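Local coordinates for protein ribose 5-phosphate isomerase RpiB (Thermoanaerobacter tengcongensis, PDB 4EGS) that probably removes phosphate from protein phosphotyrosines through the N-terminal low molecular weight phosphatase domain described here, and may interconvert aldoses and ketoses through another part of the full-length protein, at residues M119-K124 with I141-G146; E87-E92 with K164-L169; K103-E108 with S129-Y134; M35-V40 with G53-K58. All coordinates share one frame; numbering follows the deposited sequence.

Interaction 1 of 4, residues M119-K124 with I141-G146; sequences MAFSHK and IKEFVG
Lys124 meets Glu143 in a salt bridge between the first turn of helix 121-130 and the loop that follows strand 138-140. The lysine chain starts at a CB that points to the loop. CG stands anti to the backbone N (chi1 171°), and the chain then runs out straight. CD lies 4.0 Å above the plane of the Phe121 ring, toward its rim. CE comes to 3.3 Å from Glu143 OE1. At the tip, NZ is 2.7 Å from Glu143 OE1 and approaches it on the syn side, the side of the other carboxylate oxygen. A second, weak bond joins Lys124 NZ to Glu143 OE2 at 2.9 Å. Lysine and glutamate reach for each other across the gap. Glu143 OE1 also accepts the backbone N of Thr140, so two donors hold it.

Phe121 meets the same carboxylate. Its CE1 is 3.5 Å from Glu143 OE2, which lies at the ring edge near the ring plane, and the carboxylate stands almost perpendicular to the ring. Deeper in, Met119 bends back so that its CE reaches 3.9 Å from Ile141 CD1. Ile141 CG2 rests against Met119 O. Met119 also packs on Arg47, and His123 NE2 bonds to Thr42 OG1; Arg47 and Thr42 both line the bicarbonate pocket.

The contact is therefore apolar near the pocket and ionic toward the surface. The ammonium group probably favours a charged Glu143, and the weakly positive ring edge of Phe121 may suit the oxygen beside it.

Interaction 2 of 4, residues E87-E92 with K164-L169; sequences EVLKKE and KTAEEL
Two helices of the phosphatase domain, 83-93 and 159-179, pack together where Val88 and Leu89 meet Ala166. The backbones come close here, with the CA atoms of Leu89 and Ala166 7.3 Å apart. The short methyl side chain of Ala166 permits this approach. Ala166 CB points at helix 83-93 and meets one branch of each partner. Leu89 CD1 is 4.1 Å from Ala166 CB. Val88 CG2 is looser, at 4.5 Å from the same CB. Leu89 reaches the alanine with its end, since its CB is turned aside.

The contact is small, buried and wholly apolar. Met50 of helix 47-61 touches both Leu89 and Ala166, and Tyr93 also packs on Ala166. Near the surface, Glu92 OE1 and Glu167 OE1 are 6.3 Å apart, like charges that do not touch. On the outer side of helix 83-93, Lys91 NZ makes weak bonds to Glu87 O and Glu87 OE1.

A coiled coil is predicted for 159-180. In this region, however, the helix packs on other helices of its own chain. Helices 83-93 and 159-179 meet beside helix 47-61, the helix of the beta-alpha-beta unit, as part of the helical layer of this low molecular weight phosphatase domain.

Interaction 3 of 4, residues K103-E108 with S129-Y134; sequences KSLREE and SQYPEY
Leu105 and Tyr131 make the apolar part of this surface contact. Leu105 CD2 lies 4.0 Å from Tyr131 CE2 and 4.1 Å from Tyr131 OH. Leucine and tyrosine lie alongside, pointing opposite ways. The methyl group approaches the ring obliquely. Tyr131 OH also comes to 3.9 Å from Arg106 O, which is too far for a hydrogen bond. A second pair lies beside the first. Glu107 stretches out, and its OE1 stops 3.8 Å from Tyr134 OH, again without a bond. The carboxylate stands nearly perpendicular to the Tyr134 ring, with planes 86° apart.

Both tyrosines come from the chain just past helix 121-130. Tyr131 is the first residue to leave helical geometry, and it opens a type II beta turn that ends at Tyr134. Glu133 takes the third place of the turn with a positive phi of 70°. The turn lets both side chains point to the loop 103-108, which leads into helix 108-112 of this alpha/beta domain. The Tyr131 ring carries Gln130 CG 3.4 Å above its centre. Tyr131 CB in turn lies in plane at the edge of the Tyr134 ring.

Farther out, Leu110 of helix 108-112 touches Leu105, Tyr131 and Tyr134. Backbone hydrogen bonds tie Lys103 and Leu105 to Gly72. The Arg106 CB points away from 129-134, and its guanidinium NH1 forms a salt bridge with Asp109.

Interaction 4 of 4, residues M35-V40 with G53-K58; sequences MRVLFV and GIFNAK
Lys58 N bonds to Ile54 O at 2.9 Å in the helix turn that presents Phe55 to Val37 and Phe39. The contact itself is apolar and buried. Phe55 CG stands anti to its backbone N (chi1 175°), which carries the ring out from helix 47-61 to the strand. Val37 CG1 then sits over one face of that ring. It is 4.0 Å from the ring centroid and 25° off the ring normal, a CH-pi contact. It lies toward the rim, and its nearest ring atom is Phe55 CE2 at 3.7 Å. CG1 is thus the valine branch turned to Phe55, while CG2 lies by Phe39.

Phe39, two residues on in the strand, meets Phe55 in an offset edge-to-face pair. The edge of Phe39 is directed to the face of Phe55. The ring centroids are 5.9 Å apart and the planes make 70°. Phe39 CE2 also touches Phe55 CB at 4.0 Å. Val37 CG2 lies over a face of the Phe39 ring, toward its rim.

Asn56 OD1 lies in plane at the edge of the Phe55 ring and accepts the backbone N of Ala68. Ala68 of strand 67-72 also packs on Val37, Phe39 and Phe55. On the helical side, Ile177 of helix 159-179 touches Phe55. The strand continues to Cys41, the predicted nucleophile. Strand 36-41, helix 47-61 and strand 67-72 form a beta-alpha-beta unit, and this is its strand-to-helix core packing.

In the fold
Along the chain, interaction 4 closes first. Interaction 2 then spans the other two, and the segments of interactions 1 and 3 alternate. Strand 36-41 of the four-stranded parallel sheet is the neighbour of interactions 1 and 3. Phe39 packs on Met119 and Ile141 of interaction 1, while Leu38 and Val40 pack on Leu105 of interaction 3. Interaction 2 reaches interaction 4 through Ile54 of helix 47-61. Interactions 1 and 3 share helix 121-130, with centres 16 Å apart. Interactions 2 and 3 lie on opposite sides of the chain's centre, about 28 Å apart between centres. Lys142 and Glu168 link interactions 1 and 2 by a salt bridge. Together the contacts join the sheet, which carries the predicted catalytic cysteine, to its surrounding helices and loops.

Interaction 1 of 4, residues M119-K124 with I141-G146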
# COMPACT_ATOMS: atom_id res chain seq x y z
N MET A 119 7.71 11.74 13.62
CA MET A 119 9.04 11.32 14.02
C MET A 119 9.10 11.01 15.51
O MET A 119 9.83 10.12 15.94
CB MET A 119 10.08 12.39 13.67
CG MET A 119 10.25 12.62 12.19
SD MET A 119 10.70 11.11 11.32
CE MET A 119 9.36 11.00 10.13
N ALA A 120 8.32 11.75 16.29
CA ALA A 120 8.31 11.59 17.74
C ALA A 120 6.90 11.49 18.28
O ALA A 120 5.93 11.87 17.62
CB ALA A 120 9.06 12.73 18.40
N PHE A 121 6.78 10.98 19.51
CA PHE A 121 5.49 10.85 20.17
C PHE A 121 4.90 12.22 20.48
O PHE A 121 3.69 12.38 20.62
CB PHE A 121 5.64 10.04 21.46
CG PHE A 121 4.59 8.98 21.63
CD1 PHE A 121 4.56 7.87 20.79
CD2 PHE A 121 3.64 9.08 22.63
CE1 PHE A 121 3.60 6.89 20.95
CE2 PHE A 121 2.67 8.10 22.79
CZ PHE A 121 2.65 7.01 21.95
N SER A 122 5.78 13.22 20.57
CA SER A 122 5.36 14.60 20.81
C SER A 122 4.57 15.13 19.63
O SER A 122 3.51 15.74 19.80
CB SER A 122 6.58 15.49 21.06
OG SER A 122 7.42 15.54 19.91
N HIS A 123 5.08 14.89 18.42
CA HIS A 123 4.41 15.33 17.21
C HIS A 123 3.09 14.59 17.04
O HIS A 123 2.09 15.18 16.61
CB HIS A 123 5.30 15.09 15.98
CG HIS A 123 6.70 15.60 16.13
ND1 HIS A 123 7.80 14.78 16.09
CD2 HIS A 123 7.17 16.85 16.32
CE1 HIS A 123 8.89 15.50 16.24
NE2 HIS A 123 8.54 16.76 16.39
N LYS A 124 3.09 13.31 17.39
CA LYS A 124 1.88 12.50 17.32
C LYS A 124 0.80 13.02 18.26
O LYS A 124 -0.34 13.23 17.85
CB LYS A 124 2.19 11.04 17.66
CG LYS A 124 0.95 10.17 17.82
CD LYS A 124 1.29 8.79 18.35
CE LYS A 124 0.03 8.00 18.64
NZ LYS A 124 0.33 6.67 19.23
N ILE A 141 6.48 7.13 13.84
CA ILE A 141 7.30 6.44 12.86
C ILE A 141 7.81 5.07 13.35
O ILE A 141 8.00 4.15 12.56
CB ILE A 141 8.49 7.33 12.40
CG1 ILE A 141 9.18 6.74 11.17
CG2 ILE A 141 9.48 7.55 13.54
CD1 ILE A 141 8.58 7.21 9.86
N LYS A 142 8.02 4.95 14.66
CA LYS A 142 8.51 3.71 15.25
C LYS A 142 7.37 2.75 15.59
O LYS A 142 7.47 1.55 15.38
CB LYS A 142 9.33 4.01 16.50
CG LYS A 142 10.57 4.85 16.25
CD LYS A 142 11.75 4.00 15.79
CE LYS A 142 12.67 3.66 16.95
NZ LYS A 142 13.13 4.88 17.66
N GLU A 143 6.27 3.30 16.11
CA GLU A 143 5.15 2.48 16.56
C GLU A 143 4.39 1.84 15.39
O GLU A 143 3.76 0.81 15.56
CB GLU A 143 4.19 3.30 17.43
CG GLU A 143 3.01 3.90 16.67
CD GLU A 143 2.07 4.68 17.57
OE1 GLU A 143 1.22 5.41 17.04
OE2 GLU A 143 2.20 4.55 18.81
N PHE A 144 4.47 2.46 14.22
CA PHE A 144 3.77 1.93 13.05
C PHE A 144 4.43 0.65 12.55
O PHE A 144 3.77 -0.24 12.02
CB PHE A 144 3.70 2.97 11.93
CG PHE A 144 2.91 2.52 10.73
CD1 PHE A 144 1.53 2.66 10.71
CD2 PHE A 144 3.54 1.97 9.63
CE1 PHE A 144 0.80 2.25 9.61
CE2 PHE A 144 2.81 1.56 8.53
CZ PHE A 144 1.44 1.70 8.52
N VAL A 145 5.75 0.57 12.73
CA VAL A 145 6.49 -0.62 12.32
C VAL A 145 6.69 -1.57 13.50
O VAL A 145 7.54 -2.46 13.46
CB VAL A 145 7.84 -0.26 11.67
CG1 VAL A 145 7.62 0.53 10.39
CG2 VAL A 145 8.71 0.52 12.64
N GLY A 146 5.90 -1.37 14.55
CA GLY A 146 5.90 -2.27 15.70
C GLY A 146 6.95 -1.97 16.76
O GLY A 146 7.07 -2.70 17.74

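Interaction 2 of 4, residues E87-E92 with K164-L169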
# COMPACT_ATOMS: atom_id res chain seq x y z
N GLU A 87 23.28 17.51 2.74
CA GLU A 87 24.57 16.93 2.37
C GLU A 87 24.71 15.48 2.83
O GLU A 87 25.35 14.68 2.15
CB GLU A 87 25.74 17.79 2.86
CG GLU A 87 25.98 17.76 4.37
CD GLU A 87 27.23 18.52 4.76
OE1 GLU A 87 28.30 18.25 4.18
OE2 GLU A 87 27.15 19.39 5.66
N VAL A 88 24.12 15.15 3.97
CA VAL A 88 24.19 13.77 4.46
C VAL A 88 23.34 12.85 3.59
O VAL A 88 23.64 11.67 3.44
CB VAL A 88 23.77 13.65 5.95
CG1 VAL A 88 22.28 13.85 6.12
CG2 VAL A 88 24.18 12.30 6.50
N LEU A 89 22.29 13.40 2.99
CA LEU A 89 21.43 12.61 2.12
C LEU A 89 22.03 12.53 0.72
O LEU A 89 21.79 11.57 -0.01
CB LEU A 89 20.03 13.22 2.06
CG LEU A 89 18.93 12.43 2.77
CD1 LEU A 89 19.34 12.09 4.19
CD2 LEU A 89 17.62 13.19 2.74
N LYS A 90 22.83 13.53 0.37
CA LYS A 90 23.44 13.61 -0.95
C LYS A 90 24.62 12.64 -1.02
O LYS A 90 24.73 11.84 -1.96
CB LYS A 90 23.90 15.05 -1.22
CG LYS A 90 23.93 15.49 -2.68
CD LYS A 90 22.54 15.66 -3.22
CE LYS A 90 22.52 16.60 -4.39
NZ LYS A 90 23.32 15.99 -5.47
N LYS A 91 25.48 12.69 -0.01
CA LYS A 91 26.68 11.85 0.02
C LYS A 91 26.33 10.38 0.23
O LYS A 91 26.80 9.51 -0.51
CB LYS A 91 27.64 12.32 1.12
CG LYS A 91 28.13 13.75 0.96
CD LYS A 91 29.36 14.03 1.81
CE LYS A 91 29.08 13.88 3.29
NZ LYS A 91 28.12 14.91 3.78
N GLU A 92 25.50 10.12 1.22
CA GLU A 92 25.23 8.74 1.64
C GLU A 92 24.28 7.98 0.71
O GLU A 92 24.53 6.82 0.39
CB GLU A 92 24.72 8.69 3.08
CG GLU A 92 25.61 9.39 4.10
CD GLU A 92 27.03 8.86 4.10
OE1 GLU A 92 27.21 7.63 3.99
OE2 GLU A 92 27.97 9.68 4.21
N LYS A 164 23.66 9.18 11.49
CA LYS A 164 23.01 8.16 12.29
C LYS A 164 21.49 8.25 12.17
O LYS A 164 20.80 7.23 12.10
CB LYS A 164 23.43 8.28 13.76
CG LYS A 164 22.75 7.31 14.70
CD LYS A 164 23.16 5.87 14.41
CE LYS A 164 24.65 5.67 14.62
NZ LYS A 164 25.05 5.85 16.04
N THR A 165 20.97 9.47 12.13
CA THR A 165 19.54 9.71 11.97
C THR A 165 19.07 9.27 10.59
O THR A 165 17.97 8.73 10.43
CB THR A 165 19.18 11.19 12.25
OG1 THR A 165 18.55 11.29 13.54
CG2 THR A 165 18.23 11.75 11.20
N ALA A 166 19.92 9.49 9.59
CA ALA A 166 19.62 9.07 8.22
C ALA A 166 19.55 7.55 8.09
O ALA A 166 18.70 7.02 7.37
CB ALA A 166 20.65 9.65 7.25
N GLU A 167 20.43 6.86 8.80
CA GLU A 167 20.47 5.40 8.78
C GLU A 167 19.21 4.81 9.42
O GLU A 167 18.59 3.90 8.87
CB GLU A 167 21.70 4.89 9.52
CG GLU A 167 23.03 5.36 8.94
CD GLU A 167 24.13 5.27 9.97
OE1 GLU A 167 25.30 5.54 9.63
OE2 GLU A 167 23.82 4.93 11.13
N GLU A 168 18.84 5.34 10.58
CA GLU A 168 17.64 4.88 11.28
C GLU A 168 16.41 5.08 10.41
O GLU A 168 15.58 4.18 10.27
CB GLU A 168 17.47 5.59 12.62
CG GLU A 168 16.16 5.25 13.33
CD GLU A 168 16.12 5.70 14.78
OE1 GLU A 168 17.19 5.76 15.42
OE2 GLU A 168 15.01 6.00 15.28
N LEU A 169 16.30 6.27 9.81
CA LEU A 169 15.20 6.59 8.92
C LEU A 169 15.14 5.63 7.73
O LEU A 169 14.07 5.15 7.36
CB LEU A 169 15.31 8.04 8.43
CG LEU A 169 14.20 9.00 8.86
CD1 LEU A 169 13.73 8.70 10.27
CD2 LEU A 169 14.69 10.44 8.75

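Interaction 3 of 4, residues K103-E108 with S129-Y134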
# COMPACT_ATOMS: atom_id res chain seq x y z
N LYS A 103 7.13 23.73 5.50
CA LYS A 103 5.71 24.04 5.47
C LYS A 103 5.09 23.73 6.83
O LYS A 103 5.32 22.66 7.39
CB LYS A 103 5.00 23.21 4.40
CG LYS A 103 5.77 23.05 3.10
CD LYS A 103 5.63 24.26 2.20
CE LYS A 103 6.34 24.01 0.88
NZ LYS A 103 6.11 25.11 -0.11
N SER A 104 4.30 24.67 7.36
CA SER A 104 3.57 24.43 8.59
C SER A 104 2.30 23.65 8.28
O SER A 104 1.63 23.91 7.28
CB SER A 104 3.23 25.76 9.29
OG SER A 104 2.57 25.53 10.52
N LEU A 105 1.98 22.68 9.13
CA LEU A 105 0.87 21.77 8.88
C LEU A 105 -0.49 22.48 8.94
O LEU A 105 -0.76 23.27 9.85
CB LEU A 105 0.92 20.59 9.86
CG LEU A 105 0.07 19.36 9.53
CD1 LEU A 105 0.85 18.09 9.80
CD2 LEU A 105 -1.22 19.38 10.33
N ARG A 106 -1.33 22.19 7.95
CA ARG A 106 -2.66 22.78 7.86
C ARG A 106 -3.72 21.69 7.91
O ARG A 106 -3.51 20.64 8.53
CB ARG A 106 -2.80 23.56 6.55
CG ARG A 106 -1.55 24.29 6.13
CD ARG A 106 -1.52 24.49 4.62
NE ARG A 106 -0.18 24.74 4.12
CZ ARG A 106 0.71 23.78 3.86
NH1 ARG A 106 0.40 22.51 4.07
NH2 ARG A 106 1.92 24.09 3.41
N GLU A 107 -4.85 21.92 7.26
CA GLU A 107 -5.89 20.90 7.17
C GLU A 107 -5.83 20.22 5.81
O GLU A 107 -6.39 19.13 5.62
CB GLU A 107 -7.27 21.52 7.40
CG GLU A 107 -8.26 20.56 8.05
CD GLU A 107 -9.69 21.04 7.93
OE1 GLU A 107 -10.54 20.59 8.74
OE2 GLU A 107 -9.98 21.85 7.03
N GLU A 108 -5.15 20.86 4.87
CA GLU A 108 -5.02 20.34 3.51
C GLU A 108 -4.20 19.05 3.47
O GLU A 108 -4.51 18.13 2.72
CB GLU A 108 -4.37 21.39 2.60
CG GLU A 108 -5.11 21.64 1.30
CD GLU A 108 -4.47 22.75 0.47
OE1 GLU A 108 -5.20 23.63 -0.02
OE2 GLU A 108 -3.23 22.73 0.31
N SER A 129 -4.44 15.39 19.70
CA SER A 129 -5.15 16.22 20.66
C SER A 129 -5.96 17.28 19.93
O SER A 129 -7.11 17.55 20.25
CB SER A 129 -4.18 16.87 21.64
OG SER A 129 -3.32 17.79 20.97
N GLN A 130 -5.33 17.89 18.92
CA GLN A 130 -5.96 18.93 18.13
C GLN A 130 -6.86 18.36 17.04
O GLN A 130 -7.93 18.90 16.76
CB GLN A 130 -4.88 19.83 17.52
CG GLN A 130 -5.33 20.57 16.28
CD GLN A 130 -4.89 22.01 16.27
OE1 GLN A 130 -3.73 22.32 15.99
NE2 GLN A 130 -5.81 22.91 16.58
N TYR A 131 -6.42 17.26 16.43
CA TYR A 131 -7.17 16.65 15.34
C TYR A 131 -7.69 15.26 15.70
O TYR A 131 -7.12 14.25 15.27
CB TYR A 131 -6.31 16.56 14.08
CG TYR A 131 -5.73 17.88 13.62
CD1 TYR A 131 -6.54 18.84 13.03
CD2 TYR A 131 -4.38 18.16 13.76
CE1 TYR A 131 -6.02 20.04 12.60
CE2 TYR A 131 -3.85 19.36 13.33
CZ TYR A 131 -4.68 20.30 12.75
OH TYR A 131 -4.16 21.50 12.33
N PRO A 132 -8.77 15.19 16.49
CA PRO A 132 -9.35 13.88 16.81
C PRO A 132 -10.09 13.32 15.60
O PRO A 132 -10.58 14.10 14.78
CB PRO A 132 -10.34 14.21 17.94
CG PRO A 132 -10.04 15.63 18.35
CD PRO A 132 -9.51 16.28 17.13
N GLU A 133 -10.14 12.00 15.49
CA GLU A 133 -10.78 11.30 14.37
C GLU A 133 -10.03 11.45 13.04
O GLU A 133 -10.41 10.86 12.03
CB GLU A 133 -12.27 11.67 14.24
CG GLU A 133 -13.15 11.11 15.36
CD GLU A 133 -12.91 11.79 16.69
OE1 GLU A 133 -13.02 13.03 16.76
OE2 GLU A 133 -12.60 11.08 17.68
N TYR A 134 -8.96 12.24 13.06
CA TYR A 134 -7.90 12.13 12.07
C TYR A 134 -6.90 11.18 12.71
O TYR A 134 -5.98 10.68 12.07
CB TYR A 134 -7.22 13.48 11.82
CG TYR A 134 -7.97 14.38 10.87
CD1 TYR A 134 -8.46 13.90 9.66
CD2 TYR A 134 -8.17 15.72 11.17
CE1 TYR A 134 -9.14 14.73 8.79
CE2 TYR A 134 -8.84 16.55 10.30
CZ TYR A 134 -9.33 16.06 9.12
OH TYR A 134 -10.00 16.89 8.26

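Interaction 4 of 4, residues M35-V40 with G53-K58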
# COMPACT_ATOMS: atom_id res chain seq x y z
N MET A 35 -1.77 6.21 -1.66
CA MET A 35 -0.65 6.83 -2.37
C MET A 35 0.17 7.77 -1.50
O MET A 35 1.39 7.87 -1.67
CB MET A 35 -1.14 7.57 -3.62
CG MET A 35 -1.62 6.67 -4.74
SD MET A 35 -1.24 7.33 -6.37
CE MET A 35 0.55 7.34 -6.32
N ARG A 36 -0.47 8.45 -0.56
CA ARG A 36 0.20 9.49 0.22
C ARG A 36 0.55 9.08 1.66
O ARG A 36 -0.28 8.53 2.38
CB ARG A 36 -0.64 10.77 0.24
CG ARG A 36 -0.34 11.69 1.40
CD ARG A 36 0.72 12.73 1.06
NE ARG A 36 0.16 14.07 1.01
CZ ARG A 36 -0.18 14.70 -0.11
NH1 ARG A 36 0.01 14.11 -1.28
NH2 ARG A 36 -0.69 15.92 -0.06
N VAL A 37 1.79 9.37 2.05
CA VAL A 37 2.19 9.29 3.45
C VAL A 37 2.75 10.64 3.90
O VAL A 37 3.55 11.25 3.19
CB VAL A 37 3.20 8.14 3.71
CG1 VAL A 37 4.38 8.23 2.76
CG2 VAL A 37 3.67 8.15 5.16
N LEU A 38 2.32 11.10 5.07
CA LEU A 38 2.71 12.41 5.57
C LEU A 38 3.66 12.29 6.76
O LEU A 38 3.26 11.86 7.84
CB LEU A 38 1.47 13.20 5.99
CG LEU A 38 1.39 14.70 5.71
CD1 LEU A 38 0.40 15.35 6.66
CD2 LEU A 38 2.75 15.38 5.78
N PHE A 39 4.92 12.67 6.56
CA PHE A 39 5.88 12.68 7.66
C PHE A 39 5.79 14.00 8.43
O PHE A 39 5.75 15.07 7.83
CB PHE A 39 7.30 12.47 7.14
CG PHE A 39 7.52 11.13 6.49
CD1 PHE A 39 7.55 9.97 7.25
CD2 PHE A 39 7.70 11.03 5.12
CE1 PHE A 39 7.75 8.74 6.66
CE2 PHE A 39 7.90 9.80 4.52
CZ PHE A 39 7.93 8.66 5.29
N VAL A 40 5.76 13.91 9.75
CA VAL A 40 5.57 15.10 10.58
C VAL A 40 6.75 15.41 11.48
O VAL A 40 7.19 14.58 12.28
CB VAL A 40 4.27 15.01 11.41
CG1 VAL A 40 4.24 16.08 12.48
CG2 VAL A 40 3.06 15.13 10.50
N GLY A 53 12.49 12.30 1.75
CA GLY A 53 13.46 12.19 0.68
C GLY A 53 13.84 10.76 0.31
O GLY A 53 13.70 10.37 -0.85
N ILE A 54 14.31 9.99 1.28
CA ILE A 54 14.77 8.64 1.00
C ILE A 54 13.62 7.65 0.78
O ILE A 54 13.80 6.62 0.12
CB ILE A 54 15.76 8.11 2.07
CG1 ILE A 54 15.06 7.18 3.07
CG2 ILE A 54 16.46 9.26 2.77
CD1 ILE A 54 14.33 7.90 4.17
N PHE A 55 12.45 7.96 1.32
CA PHE A 55 11.26 7.14 1.09
C PHE A 55 10.94 7.13 -0.40
O PHE A 55 10.77 6.07 -1.00
CB PHE A 55 10.06 7.65 1.87
CG PHE A 55 8.77 6.91 1.58
CD1 PHE A 55 8.43 5.78 2.31
CD2 PHE A 55 7.91 7.34 0.58
CE1 PHE A 55 7.26 5.10 2.04
CE2 PHE A 55 6.74 6.66 0.31
CZ PHE A 55 6.41 5.54 1.04
N ASN A 56 10.84 8.32 -0.98
CA ASN A 56 10.59 8.45 -2.41
C ASN A 56 11.68 7.78 -3.23
O ASN A 56 11.38 7.04 -4.17
CB ASN A 56 10.45 9.92 -2.81
CG ASN A 56 9.16 10.54 -2.31
OD1 ASN A 56 8.16 9.85 -2.12
ND2 ASN A 56 9.17 11.85 -2.10
N ALA A 57 12.93 8.01 -2.86
CA ALA A 57 14.07 7.39 -3.54
C ALA A 57 13.97 5.87 -3.51
O ALA A 57 14.37 5.19 -4.46
CB ALA A 57 15.38 7.86 -2.93
N LYS A 58 13.45 5.33 -2.41
CA LYS A 58 13.18 3.90 -2.32
C LYS A 58 11.91 3.56 -3.08
O LYS A 58 11.83 2.54 -3.75
CB LYS A 58 13.05 3.46 -0.86
CG LYS A 58 14.34 3.49 -0.06
CD LYS A 58 14.11 2.95 1.35
CE LYS A 58 15.29 3.25 2.27
NZ LYS A 58 16.52 2.51 1.88